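Local coordinates for transcriptional activator ToxR (Vibrio vulnificus, PDB 6UTC), which is a membrane-spanning transcriptional activator whose periplasmic domain probably senses bile salts and interacts with its partner ToxS, at residues G24-T29 / A59-I64. Sequence-based numbering, arbitrary orientation.
Sequences GVEVLT and APVKVI
Strands 25-30 and 62-67 are the two parallel neighbours of a beta-alpha-beta unit, Glu26 pairing with Lys62, Val27 with Val63 and Leu28 with Ile64. Val61 O accepts from Glu26 N at 3.1 Å, Glu26 O from Val63 N at 2.8 Å, and Val63 O from Leu28 N in a nearly straight bond, 174° at the hydrogen. Just before this pairing, one water lies 2.8 Å from Val61 O and 3.1 Å from Gly24 O; another donates to Pro60 O and, weakly, to Gly24 O. Here Val61 and Lys62 both face Ile78 of strand 72-78, a classic beta bulge.

Helix 40-52 makes the crossover between the two strands and covers the valine face, with Val47 against Val25 and Val63, and Ile43 against Val27. It is tied to the C-terminal end by the Cys46-Cys103 disulfide. On this face Val27 and Val63 lie side by side, CG2 of Val27 3.6 Å from CG1 of Val63, a branch set between its own backbone N and carbonyl carbon (chi1 62°). Val25 splits its methyls: CG1 rests over Lys62 CA, while CG2 reaches Pro60 CG at 3.9 Å.

On the other face, Leu28 CD1 meets Lys62 CD at 3.7 Å and Ile64 CD1 at 3.8 Å. Ile64 CG1 stands anti to the carbonyl carbon, and chi2 of -60° then turns CD1 back toward strand 25-30, where it also meets Leu28 CB.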
loop_
_atom_site.group_PDB
_atom_site.type_symbol
_atom_site.label_atom_id
_atom_site.label_comp_id
_atom_site.label_asym_id
_atom_site.label_seq_id
_atom_site.Cartn_x
_atom_site.Cartn_y
_atom_site.Cartn_z
ATOM N N GLY A 24 -1.623 -10.716 5.120
ATOM C CA GLY A 24 -2.980 -10.822 4.624
ATOM C C GLY A 24 -3.399 -9.742 3.648
ATOM O O GLY A 24 -4.490 -9.844 3.068
ATOM N N VAL A 25 -2.591 -8.704 3.464
ATOM C CA VAL A 25 -2.881 -7.628 2.525
ATOM C C VAL A 25 -2.126 -7.935 1.239
ATOM O O VAL A 25 -0.899 -8.097 1.254
ATOM C CB VAL A 25 -2.471 -6.258 3.091
ATOM C CG1 VAL A 25 -2.799 -5.152 2.089
ATOM C CG2 VAL A 25 -3.159 -5.997 4.430
ATOM N N GLU A 26 -2.849 -8.029 0.126
ATOM C CA GLU A 26 -2.203 -8.245 -1.162
ATOM C C GLU A 26 -1.604 -6.932 -1.623
ATOM O O GLU A 26 -2.338 -5.970 -1.856
ATOM C CB GLU A 26 -3.230 -8.686 -2.196
ATOM C CG GLU A 26 -3.871 -10.010 -1.921
ATOM C CD GLU A 26 -4.885 -10.356 -2.988
ATOM O OE1 GLU A 26 -4.476 -10.534 -4.154
ATOM O OE2 GLU A 26 -6.087 -10.425 -2.668
ATOM N N VAL A 27 -0.287 -6.890 -1.788
ATOM C CA VAL A 27 0.368 -5.736 -2.390
ATOM C C VAL A 27 0.466 -6.011 -3.882
ATOM O O VAL A 27 1.194 -6.907 -4.304
ATOM C CB VAL A 27 1.743 -5.468 -1.774
ATOM C CG1 VAL A 27 2.379 -4.257 -2.439
ATOM C CG2 VAL A 27 1.612 -5.269 -0.269
ATOM N N LEU A 28 -0.265 -5.233 -4.664
ATOM C CA LEU A 28 -0.445 -5.459 -6.091
ATOM C C LEU A 28 0.088 -4.279 -6.879
ATOM O O LEU A 28 0.149 -3.157 -6.371
ATOM C CB LEU A 28 -1.930 -5.586 -6.422
ATOM C CG LEU A 28 -2.694 -6.700 -5.723
ATOM C CD1 LEU A 28 -4.190 -6.500 -5.927
ATOM C CD2 LEU A 28 -2.253 -8.047 -6.265
ATOM N N THR A 29 0.466 -4.538 -8.128
ATOM C CA THR A 29 0.812 -3.470 -9.052
ATOM C C THR A 29 0.303 -3.883 -10.424
ATOM O O THR A 29 0.152 -5.080 -10.682
ATOM C CB THR A 29 2.329 -3.190 -9.047
ATOM O OG1 THR A 29 2.611 -1.962 -9.722
ATOM C CG2 THR A 29 3.126 -4.290 -9.710
ATOM N N ALA A 59 -9.711 -4.252 8.019
ATOM C CA ALA A 59 -8.388 -4.425 7.435
ATOM C C ALA A 59 -8.500 -4.304 5.919
ATOM O O ALA A 59 -9.477 -4.776 5.328
ATOM C CB ALA A 59 -7.819 -5.798 7.783
ATOM N N PRO A 60 -7.542 -3.661 5.257
ATOM C CA PRO A 60 -7.630 -3.562 3.801
ATOM C C PRO A 60 -7.428 -4.932 3.188
ATOM O O PRO A 60 -6.710 -5.780 3.726
ATOM C CB PRO A 60 -6.474 -2.621 3.444
ATOM C CG PRO A 60 -5.477 -2.866 4.529
ATOM C CD PRO A 60 -6.305 -3.049 5.773
ATOM N N VAL A 61 -8.106 -5.148 2.060
ATOM C CA VAL A 61 -7.929 -6.364 1.274
ATOM C C VAL A 61 -6.621 -6.297 0.503
ATOM O O VAL A 61 -5.852 -7.267 0.437
ATOM C CB VAL A 61 -9.126 -6.542 0.315
ATOM C CG1 VAL A 61 -8.939 -7.783 -0.554
ATOM C CG2 VAL A 61 -10.453 -6.592 1.077
ATOM N N LYS A 62 -6.343 -5.146 -0.086
ATOM C CA LYS A 62 -5.211 -5.017 -0.973
ATOM C C LYS A 62 -4.735 -3.588 -0.933
ATOM O O LYS A 62 -5.441 -2.679 -0.481
ATOM C CB LYS A 62 -5.559 -5.435 -2.402
ATOM C CG LYS A 62 -6.734 -4.730 -2.989
ATOM C CD LYS A 62 -7.299 -5.574 -4.130
ATOM C CE LYS A 62 -8.618 -5.035 -4.640
ATOM N NZ LYS A 62 -9.187 -5.970 -5.651
ATOM N N VAL A 63 -3.509 -3.414 -1.392
ATOM C CA VAL A 63 -2.918 -2.103 -1.594
ATOM C C VAL A 63 -2.277 -2.113 -2.972
ATOM O O VAL A 63 -1.526 -3.041 -3.312
ATOM C CB VAL A 63 -1.943 -1.690 -0.467
ATOM C CG1 VAL A 63 -0.757 -2.609 -0.363
ATOM C CG2 VAL A 63 -1.503 -0.239 -0.639
ATOM N N ILE A 64 -2.641 -1.139 -3.792
ATOM C CA ILE A 64 -2.115 -1.024 -5.145
ATOM C C ILE A 64 -0.973 -0.028 -5.101
ATOM O O ILE A 64 -1.169 1.137 -4.728
ATOM C CB ILE A 64 -3.183 -0.547 -6.139
ATOM C CG1 ILE A 64 -4.509 -1.286 -5.929
ATOM C CG2 ILE A 64 -2.649 -0.647 -7.585
ATOM C CD1 ILE A 64 -4.436 -2.746 -6.104
HETATM O O HOH W 1 -6.429 -8.239 4.768
HETATM O O HOH W 2 -6.531 -9.942 0.763
#